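Local coordinates for periplasmic binding protein/LacI transcriptional regulator (Burkholderia multivorans, PDB 4YLE) that probably binds a simple sugar in the periplasm and delivers it to an ABC transporter, as the solute-binding component of that uptake system, at residues T76-Q81 against A99-K104; I123-D128 against T175-Q180; R151-Y156 against A273-Y278; G164-I169 against K196-Q201. One frame throughout, in Å; residues are numbered along the deposited sequence.

Interaction 1 of 4, residues T76-Q81 against A99-K104; sequences TDTANQ and APADSK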
# COMPACT_ATOMS: atom_id res chain seq x y z
N THR A 76 -2.86 4.56 -10.48
CA THR A 76 -2.53 3.70 -11.61
C THR A 76 -1.64 4.41 -12.62
O THR A 76 -1.45 3.91 -13.72
CB THR A 76 -3.80 3.23 -12.33
OG1 THR A 76 -4.63 4.37 -12.65
CG2 THR A 76 -4.56 2.28 -11.46
N ASP A 77 -1.10 5.57 -12.26
CA ASP A 77 -0.30 6.32 -13.22
C ASP A 77 1.15 5.87 -13.16
O ASP A 77 2.05 6.65 -12.83
CB ASP A 77 -0.37 7.84 -13.01
CG ASP A 77 0.10 8.61 -14.24
OD1 ASP A 77 0.54 7.95 -15.20
OD2 ASP A 77 0.03 9.86 -14.27
N THR A 78 1.34 4.60 -13.49
CA THR A 78 2.67 4.00 -13.60
C THR A 78 3.58 4.82 -14.52
O THR A 78 4.75 5.07 -14.18
CB THR A 78 2.57 2.55 -14.13
OG1 THR A 78 1.77 1.78 -13.22
CG2 THR A 78 3.93 1.91 -14.25
N ALA A 79 3.07 5.23 -15.68
CA ALA A 79 3.89 5.95 -16.66
C ALA A 79 4.58 7.18 -16.03
O ALA A 79 5.80 7.40 -16.18
CB ALA A 79 3.04 6.37 -17.87
N ASN A 80 3.79 7.98 -15.33
CA ASN A 80 4.31 9.17 -14.69
C ASN A 80 5.25 8.85 -13.53
O ASN A 80 6.17 9.61 -13.24
CB ASN A 80 3.19 10.06 -14.16
CG ASN A 80 3.68 11.46 -13.85
OD1 ASN A 80 4.47 12.03 -14.61
ND2 ASN A 80 3.27 12.01 -12.72
N GLN A 81 4.99 7.76 -12.82
CA GLN A 81 5.90 7.43 -11.72
C GLN A 81 7.25 7.14 -12.33
O GLN A 81 8.26 7.59 -11.81
CB GLN A 81 5.42 6.25 -10.90
CG GLN A 81 6.15 6.19 -9.55
CD GLN A 81 5.71 5.02 -8.71
OE1 GLN A 81 5.76 3.88 -9.16
NE2 GLN A 81 5.29 5.29 -7.47
N ALA A 99 8.04 3.73 -3.59
CA ALA A 99 6.81 2.93 -3.39
C ALA A 99 6.17 2.68 -4.76
O ALA A 99 5.44 3.53 -5.25
CB ALA A 99 5.81 3.64 -2.47
N PRO A 100 6.48 1.54 -5.40
CA PRO A 100 6.19 1.44 -6.84
C PRO A 100 4.72 1.19 -7.16
O PRO A 100 4.04 0.43 -6.45
CB PRO A 100 7.06 0.26 -7.28
CG PRO A 100 7.29 -0.54 -6.08
CD PRO A 100 7.30 0.41 -4.92
N ALA A 101 4.23 1.84 -8.21
CA ALA A 101 2.82 1.74 -8.61
C ALA A 101 2.51 0.40 -9.27
O ALA A 101 1.33 -0.01 -9.34
CB ALA A 101 2.47 2.87 -9.55
N ASP A 102 3.56 -0.25 -9.76
CA ASP A 102 3.50 -1.55 -10.45
C ASP A 102 4.73 -2.36 -10.03
O ASP A 102 5.83 -1.83 -10.08
CB ASP A 102 3.49 -1.33 -11.96
CG ASP A 102 3.21 -2.59 -12.74
OD1 ASP A 102 3.92 -3.60 -12.53
OD2 ASP A 102 2.29 -2.57 -13.58
N SER A 103 4.55 -3.59 -9.59
CA SER A 103 5.67 -4.38 -9.05
C SER A 103 6.66 -4.87 -10.13
O SER A 103 7.80 -5.22 -9.82
CB SER A 103 5.13 -5.58 -8.28
OG SER A 103 4.58 -5.13 -7.04
N LYS A 104 6.21 -4.90 -11.37
CA LYS A 104 7.10 -5.27 -12.48
C LYS A 104 7.57 -4.09 -13.31
O LYS A 104 8.74 -4.03 -13.75
CB LYS A 104 6.39 -6.26 -13.41
CG LYS A 104 6.11 -7.61 -12.79
CD LYS A 104 5.78 -8.64 -13.86
CE LYS A 104 4.84 -9.72 -13.38
NZ LYS A 104 3.46 -9.19 -13.17
O HOH W 1 -0.47 1.04 -11.31
O HOH W 2 1.02 -0.53 -14.17
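The carboxamide of Gln81 is the flat group that carries this contact, and both of its polar atoms meet the backbone of residues 99-101. OE1 accepts from Ala101 N at 2.7 Å with an N-H...O angle of 157°. NE2 donates to Ala99 O at 2.8 Å in a more bent bond, with the acceptor 22° out of the amide plane. Ala101 CB lies 3.5 Å from OE1 and packs against the same end of the group. Because CG stands anti to the backbone N (chi1 -163°) and the chain runs extended from there, the amide reaches from the first turn of helix 78-90 to the loop. The second flat group, the Asp102 carboxylate, turns OD1 back to Lys104 N at 2.9 Å in an Asx turn. Thr78 lies across Asp102, its OG1 3.8 Å from Asp102 CB. Two waters finish the Thr78 side: one joins its OG1 to Ala101 O, the other to Asp102 OD2. At the helix start, Asp77 OD1 caps Asn80 N from above the carboxylate plane. With Met39 O as a further acceptor for NE2, the buried Gln81 amide is satisfied at both polar atoms, and its two unlike backbone partners settle which end is oxygen and which nitrogen.

Interaction 2 of 4, residues I123-D128 against T175-Q180; sequences IDNRLD and TTTNAQ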
# COMPACT_ATOMS: atom_id res chain seq x y z
N ILE A 123 10.07 0.51 -0.80
CA ILE A 123 9.12 0.43 0.31
C ILE A 123 7.69 0.11 -0.14
O ILE A 123 7.40 0.22 -1.31
CB ILE A 123 9.07 1.74 1.12
CG1 ILE A 123 8.44 2.89 0.32
CG2 ILE A 123 10.51 2.12 1.62
CD1 ILE A 123 8.31 4.22 1.12
N ASP A 124 6.86 -0.30 0.83
CA ASP A 124 5.39 -0.42 0.69
C ASP A 124 4.99 -1.63 -0.15
O ASP A 124 4.49 -2.63 0.36
CB ASP A 124 4.81 0.86 0.10
CG ASP A 124 3.30 0.79 -0.12
OD1 ASP A 124 2.65 -0.03 0.54
OD2 ASP A 124 2.76 1.57 -0.94
N ASN A 125 5.24 -1.54 -1.45
CA ASN A 125 4.87 -2.58 -2.38
C ASN A 125 6.12 -3.17 -3.00
O ASN A 125 6.87 -2.48 -3.67
CB ASN A 125 3.96 -2.03 -3.47
CG ASN A 125 3.70 -3.03 -4.55
OD1 ASN A 125 3.50 -4.23 -4.29
ND2 ASN A 125 3.68 -2.55 -5.81
N ARG A 126 6.34 -4.45 -2.79
CA ARG A 126 7.59 -5.05 -3.19
C ARG A 126 7.66 -5.26 -4.69
O ARG A 126 6.73 -5.77 -5.30
CB ARG A 126 7.79 -6.37 -2.46
CG ARG A 126 9.22 -6.87 -2.50
CD ARG A 126 9.28 -8.32 -2.06
NE ARG A 126 8.78 -8.49 -0.70
CZ ARG A 126 9.55 -8.70 0.36
NH1 ARG A 126 10.88 -8.77 0.26
NH2 ARG A 126 8.97 -8.84 1.55
N LEU A 127 8.78 -4.83 -5.27
CA LEU A 127 9.11 -5.12 -6.65
C LEU A 127 9.18 -6.61 -6.87
O LEU A 127 9.50 -7.36 -5.95
CB LEU A 127 10.44 -4.48 -7.02
CG LEU A 127 10.41 -2.95 -7.02
CD1 LEU A 127 11.83 -2.42 -7.05
CD2 LEU A 127 9.60 -2.40 -8.20
N ASP A 128 8.87 -7.05 -8.08
CA ASP A 128 8.78 -8.48 -8.32
C ASP A 128 10.18 -9.10 -8.25
O ASP A 128 11.07 -8.66 -8.95
CB ASP A 128 8.14 -8.75 -9.67
CG ASP A 128 7.82 -10.22 -9.88
OD1 ASP A 128 8.71 -11.08 -9.67
OD2 ASP A 128 6.67 -10.51 -10.26
N THR A 175 -1.67 -6.24 -10.24
CA THR A 175 -0.28 -6.50 -10.58
C THR A 175 0.68 -5.99 -9.50
O THR A 175 1.86 -5.75 -9.75
CB THR A 175 0.07 -5.85 -11.89
OG1 THR A 175 -0.26 -4.47 -11.81
CG2 THR A 175 -0.73 -6.51 -13.04
N THR A 176 0.15 -5.78 -8.30
CA THR A 176 1.02 -5.39 -7.20
C THR A 176 1.08 -6.50 -6.19
O THR A 176 0.09 -7.18 -5.90
CB THR A 176 0.58 -4.07 -6.51
OG1 THR A 176 -0.74 -4.20 -5.97
CG2 THR A 176 0.62 -2.94 -7.50
N THR A 177 2.27 -6.69 -5.65
CA THR A 177 2.46 -7.65 -4.61
C THR A 177 1.56 -7.35 -3.42
O THR A 177 0.94 -8.26 -2.87
CB THR A 177 3.93 -7.68 -4.17
OG1 THR A 177 4.74 -7.90 -5.32
CG2 THR A 177 4.18 -8.77 -3.15
N ASN A 178 1.42 -6.08 -3.03
CA ASN A 178 0.68 -5.84 -1.80
C ASN A 178 -0.80 -6.10 -2.00
O ASN A 178 -1.46 -6.60 -1.09
CB ASN A 178 0.96 -4.45 -1.21
CG ASN A 178 0.68 -3.30 -2.13
OD1 ASN A 178 0.64 -3.43 -3.34
ND2 ASN A 178 0.50 -2.12 -1.53
N ALA A 179 -1.32 -5.83 -3.19
CA ALA A 179 -2.72 -6.16 -3.49
C ALA A 179 -2.96 -7.66 -3.41
O ALA A 179 -3.92 -8.12 -2.76
CB ALA A 179 -3.10 -5.64 -4.83
N GLN A 180 -2.08 -8.45 -4.03
CA GLN A 180 -2.21 -9.89 -4.04
C GLN A 180 -2.12 -10.48 -2.67
O GLN A 180 -2.87 -11.39 -2.33
CB GLN A 180 -1.13 -10.49 -4.94
CG GLN A 180 -1.27 -10.07 -6.37
CD GLN A 180 -0.02 -10.28 -7.20
OE1 GLN A 180 0.97 -10.85 -6.74
NE2 GLN A 180 -0.05 -9.80 -8.44
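Two direct hydrogen bonds join Asn125 and Arg126 to the start of helix 177-193. Asn125 OD1 accepts from Asn178 N at 3.1 Å, the donor sitting 36° above the carbonyl plane rather than on a lone pair. Thr177 OG1 donates to Arg126 O at 2.9 Å; with OG1 anti to its own carbonyl carbon, the hydroxyl leans over the loop. Stacking is the second kind of contact: the amides of Asn125 and Asn178 lie nearly flat on one another, their planes 21° apart, although the side chains cross at about a right angle. This brings the two acceptors Asn125 OD1 and Asn178 OD1 to 3.1 Å without a bond between them. Van der Waals contact adds Thr176 CG2, 3.5 Å from Asn125 ND2, which also donates to Pro100 O. Charge and ligand come third. Asp124 OD1 approaches Asn178 ND2 at 3.6 Å, with carboxylate and amide planes 87° apart; both groups face the bound unknown ligand, Asp124 through a hydrogen bond and Asn178 through a weak one. The N-terminal end of the helix, where partial positive charge would be expected, could offset the closeness of the two amide oxygens. The direct hydrogen bonds between the lobes thus come from neutral groups, while the charge of Asp124 is paired with Lys40 and turned to the ligand.

Interaction 3 of 4, residues R151-Y156 against A273-Y278; sequences RKVGDY and ATADQY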
# COMPACT_ATOMS: atom_id res chain seq x y z
N ARG A 151 -4.79 -10.74 7.19
CA ARG A 151 -5.31 -11.85 8.00
C ARG A 151 -5.82 -11.35 9.34
O ARG A 151 -6.85 -11.82 9.82
CB ARG A 151 -4.24 -12.91 8.22
CG ARG A 151 -4.66 -14.13 9.12
CD ARG A 151 -5.74 -14.96 8.48
NE ARG A 151 -6.23 -16.00 9.40
CZ ARG A 151 -5.74 -17.24 9.48
NH1 ARG A 151 -4.75 -17.63 8.68
NH2 ARG A 151 -6.25 -18.09 10.36
N LYS A 152 -5.10 -10.41 9.95
CA LYS A 152 -5.59 -9.79 11.19
C LYS A 152 -6.98 -9.17 11.00
O LYS A 152 -7.87 -9.36 11.83
CB LYS A 152 -4.64 -8.71 11.69
CG LYS A 152 -3.35 -9.21 12.27
CD LYS A 152 -2.52 -8.05 12.79
CE LYS A 152 -1.31 -8.56 13.58
NZ LYS A 152 -0.68 -7.48 14.40
N VAL A 153 -7.14 -8.38 9.94
CA VAL A 153 -8.40 -7.70 9.64
C VAL A 153 -9.48 -8.73 9.35
O VAL A 153 -10.55 -8.69 9.92
CB VAL A 153 -8.24 -6.73 8.48
CG1 VAL A 153 -9.57 -6.05 8.13
CG2 VAL A 153 -7.14 -5.68 8.86
N GLY A 154 -9.17 -9.67 8.47
CA GLY A 154 -10.09 -10.75 8.16
C GLY A 154 -10.54 -11.56 9.37
O GLY A 154 -11.73 -11.93 9.48
N ASP A 155 -9.61 -11.85 10.28
CA ASP A 155 -9.94 -12.60 11.50
C ASP A 155 -10.94 -11.88 12.38
O ASP A 155 -11.82 -12.51 12.96
CB ASP A 155 -8.68 -12.90 12.34
CG ASP A 155 -7.83 -14.02 11.77
OD1 ASP A 155 -8.32 -14.78 10.90
OD2 ASP A 155 -6.66 -14.14 12.19
N TYR A 156 -10.79 -10.57 12.54
CA TYR A 156 -11.73 -9.81 13.33
C TYR A 156 -13.14 -9.88 12.72
O TYR A 156 -14.12 -10.14 13.42
CB TYR A 156 -11.28 -8.36 13.47
CG TYR A 156 -12.07 -7.59 14.50
CD1 TYR A 156 -11.89 -7.80 15.86
CD2 TYR A 156 -13.00 -6.67 14.11
CE1 TYR A 156 -12.62 -7.09 16.80
CE2 TYR A 156 -13.74 -5.96 15.04
CZ TYR A 156 -13.55 -6.17 16.38
OH TYR A 156 -14.30 -5.46 17.30
N ALA A 273 -13.41 -2.67 10.75
CA ALA A 273 -11.99 -2.74 11.09
C ALA A 273 -11.15 -2.26 9.94
O ALA A 273 -11.56 -2.28 8.79
CB ALA A 273 -11.60 -4.16 11.44
N THR A 274 -9.94 -1.82 10.29
CA THR A 274 -8.92 -1.49 9.31
C THR A 274 -7.59 -1.91 9.93
O THR A 274 -7.58 -2.66 10.90
CB THR A 274 -8.93 0.00 8.97
OG1 THR A 274 -8.00 0.27 7.91
CG2 THR A 274 -8.60 0.88 10.17
N ALA A 275 -6.47 -1.47 9.36
CA ALA A 275 -5.16 -1.85 9.92
C ALA A 275 -4.24 -0.69 9.72
O ALA A 275 -4.31 0.00 8.69
CB ALA A 275 -4.60 -3.09 9.25
N ASP A 276 -3.35 -0.48 10.69
CA ASP A 276 -2.34 0.56 10.53
C ASP A 276 -1.06 -0.13 10.11
O ASP A 276 -0.56 -1.01 10.81
CB ASP A 276 -2.16 1.36 11.81
CG ASP A 276 -1.56 2.73 11.57
OD1 ASP A 276 -0.78 2.88 10.61
OD2 ASP A 276 -1.87 3.67 12.32
N GLN A 277 -0.55 0.25 8.95
CA GLN A 277 0.72 -0.28 8.43
C GLN A 277 1.79 0.80 8.42
O GLN A 277 2.86 0.62 7.81
CB GLN A 277 0.56 -0.88 7.02
CG GLN A 277 0.08 0.13 5.98
CD GLN A 277 0.31 -0.30 4.54
OE1 GLN A 277 1.31 -0.92 4.23
NE2 GLN A 277 -0.62 0.06 3.65
N TYR A 278 1.52 1.90 9.11
CA TYR A 278 2.56 2.86 9.46
C TYR A 278 3.33 3.41 8.26
O TYR A 278 4.55 3.17 8.05
CB TYR A 278 3.48 2.19 10.47
CG TYR A 278 2.67 1.70 11.67
CD1 TYR A 278 2.00 2.60 12.48
CD2 TYR A 278 2.59 0.35 11.99
CE1 TYR A 278 1.25 2.17 13.57
CE2 TYR A 278 1.85 -0.08 13.09
CZ TYR A 278 1.18 0.83 13.87
OH TYR A 278 0.46 0.41 14.99
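Val153 points from helix 146-160 at strand 274-276 and spreads its two methyls along it. CG2, anti to the carbonyl carbon, presses on Ala275 CB at 3.6 Å and also lies 3.7 Å from Thr274 O. CG1, anti to the backbone N (chi1 177°), is directed the other way along the strand and reaches Ala273 CB more loosely, at 4.3 Å. One helical turn on, Tyr156 brings its ring to the same methyl: CD2 is 3.9 Å from Ala273 CB, an oblique approach. Ala273 CB is thus touched by both helix residues, three apart, while of the two only Val153 meets Ala275 CB. Ala273 and Ala275 both turn their methyls to the helix, Thr274 its side chain away; Thr274 OG1 bonds with Asp232 and Asn258. The contact is apolar helix-on-sheet packing, and the small alanines let the backbones come close, with 6.2 Å between Val153 CA and Thr274 CA. On the side of the helix turned to helix 177-193, Arg151 NE makes a salt bridge with Asp155 OD1 at 2.8 Å, in the guanidinium plane. Strand 274-276 is the outermost of the mixed sheet, antiparallel to 308-314, whose Leu313 touches Tyr156 and Ala273. Strand 252-254 supplies Val254 to Val153 and Ala273, and helix 177-193 packs on Arg151 and Asp155.

Interaction 4 of 4, residues G164-I169 against K196-Q201; sequences GDQVGI and KVVSVQ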
# COMPACT_ATOMS: atom_id res chain seq x y z
N GLY A 164 -20.45 -20.34 6.22
CA GLY A 164 -21.33 -20.28 5.06
C GLY A 164 -21.68 -18.88 4.58
O GLY A 164 -22.25 -18.71 3.49
N ASP A 165 -21.37 -17.86 5.37
CA ASP A 165 -21.65 -16.49 4.94
C ASP A 165 -20.86 -16.11 3.69
O ASP A 165 -19.67 -16.33 3.62
CB ASP A 165 -21.29 -15.48 6.03
CG ASP A 165 -22.33 -15.40 7.13
OD1 ASP A 165 -23.39 -16.05 7.03
OD2 ASP A 165 -22.08 -14.64 8.08
N GLN A 166 -21.57 -15.52 2.72
CA GLN A 166 -20.98 -15.01 1.48
C GLN A 166 -20.29 -13.67 1.69
O GLN A 166 -20.86 -12.75 2.26
CB GLN A 166 -22.07 -14.84 0.43
CG GLN A 166 -22.68 -16.15 -0.07
CD GLN A 166 -23.79 -15.92 -1.05
OE1 GLN A 166 -24.39 -14.85 -1.08
NE2 GLN A 166 -24.08 -16.93 -1.87
N VAL A 167 -19.06 -13.54 1.19
CA VAL A 167 -18.36 -12.26 1.22
C VAL A 167 -17.68 -11.99 -0.12
O VAL A 167 -17.45 -12.91 -0.90
CB VAL A 167 -17.33 -12.23 2.38
CG1 VAL A 167 -18.02 -12.72 3.67
CG2 VAL A 167 -16.14 -13.11 2.06
N GLY A 168 -17.38 -10.71 -0.39
CA GLY A 168 -16.64 -10.29 -1.55
C GLY A 168 -15.38 -9.59 -1.14
O GLY A 168 -15.34 -8.95 -0.10
N ILE A 169 -14.33 -9.75 -1.96
CA ILE A 169 -13.06 -9.06 -1.75
C ILE A 169 -12.86 -8.02 -2.84
O ILE A 169 -12.88 -8.32 -4.04
CB ILE A 169 -11.89 -10.06 -1.73
CG1 ILE A 169 -12.10 -11.04 -0.60
CG2 ILE A 169 -10.54 -9.33 -1.59
CD1 ILE A 169 -11.05 -12.16 -0.51
N LYS A 196 -17.57 -18.07 2.76
CA LYS A 196 -17.39 -18.32 1.34
C LYS A 196 -17.12 -17.03 0.53
O LYS A 196 -17.97 -16.14 0.43
CB LYS A 196 -18.63 -19.02 0.80
CG LYS A 196 -18.44 -19.61 -0.57
CD LYS A 196 -19.67 -20.39 -0.99
CE LYS A 196 -19.89 -20.34 -2.50
NZ LYS A 196 -21.32 -20.05 -2.81
N VAL A 197 -15.93 -16.92 -0.06
CA VAL A 197 -15.64 -15.77 -0.91
C VAL A 197 -16.27 -16.00 -2.26
O VAL A 197 -15.82 -16.87 -3.01
CB VAL A 197 -14.11 -15.55 -1.07
CG1 VAL A 197 -13.83 -14.28 -1.85
CG2 VAL A 197 -13.45 -15.46 0.28
N VAL A 198 -17.28 -15.22 -2.61
CA VAL A 198 -18.00 -15.44 -3.86
C VAL A 198 -17.52 -14.55 -5.01
O VAL A 198 -17.85 -14.81 -6.16
CB VAL A 198 -19.52 -15.26 -3.65
CG1 VAL A 198 -19.98 -16.31 -2.66
CG2 VAL A 198 -19.84 -13.84 -3.16
N SER A 199 -16.72 -13.53 -4.70
CA SER A 199 -16.29 -12.60 -5.74
C SER A 199 -14.99 -11.92 -5.33
O SER A 199 -14.85 -11.56 -4.17
CB SER A 199 -17.36 -11.55 -6.02
OG SER A 199 -17.10 -10.85 -7.21
N VAL A 200 -14.05 -11.81 -6.26
CA VAL A 200 -12.83 -11.04 -6.05
C VAL A 200 -12.65 -10.18 -7.28
O VAL A 200 -12.54 -10.71 -8.38
CB VAL A 200 -11.57 -11.93 -5.82
CG1 VAL A 200 -10.32 -11.08 -5.60
CG2 VAL A 200 -11.75 -12.84 -4.62
N GLN A 201 -12.66 -8.86 -7.09
CA GLN A 201 -12.54 -7.90 -8.18
C GLN A 201 -11.70 -6.70 -7.75
O GLN A 201 -11.71 -6.30 -6.59
CB GLN A 201 -13.92 -7.40 -8.62
CG GLN A 201 -14.89 -8.50 -9.07
CD GLN A 201 -16.27 -7.95 -9.35
OE1 GLN A 201 -16.42 -6.97 -10.09
NE2 GLN A 201 -17.30 -8.56 -8.75
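Ile169 and Val197 make the tight side of this parallel strand pair: Ile169 CD1 lies 3.7 Å from Val197 CG1, and Val167 CG2 meets Val197 CG2 at 4.0 Å. These residues, with Val200 against Ile169 CB, share the face covered by helix 177-193, which contributes Thr183, Phe186 and Gln187. The face of Gln166, Lys196 and Ser199 is more open to solvent: Lys196 is exposed, its chain bent at chi3 and chi4, and Gln166 partly so, while Met217 of helix 207-220 covers Ser199. Five backbone bonds join the strands: Lys196 N to Asp165 O, Val167 N to Lys196 O, Val198 N to Val167 O, Ile169 N to Ser199 O and Gln201 N to Ile169 O. Those to Val167 O and Ile169 O are the straightest at the acceptor (C=O...N 172° and 174°). Register slips at Val198, whose CG1 rests on Gln166 CG at 3.7 Å: Val167 pairs with Val197, but Ile169 pairs with Val200, so strand 196-202 carries one extra residue, a beta bulge. Ser199 N is then 3.9 Å from Val167 O and has no partner in the model. Ser199 OG takes Gln201 NE2 at 2.8 Å, in the amide plane. The bonding thus tolerates one unsatisfied buried N-H, the cost of the bulge, while aliphatic groups of this beta-alpha-beta unit's strands face helix 177-193.

How the interactions relate
Interactions 1 and 2 touch, their centres 10 Å apart: Ser103, in the loop of interaction 1, probably bonds through its OG to Arg126 O and through its backbone O to Asp128 N, so the two loops are joined directly. Interaction 2 meets interaction 3 at the ligand, where Asp124 OD1 and Gln277 OE1 come to 4.0 Å; Asp124 and Gln277 hydrogen-bond, and Asn178 weakly so, to the unknown ligand. Their centres are about 17 Å apart. Interaction 4 lies farther off, its centre about 23 Å from that of interaction 2, yet helix 177-193 runs from 175-180 directly into strand 196-202, linking the pocket end to the far sheet.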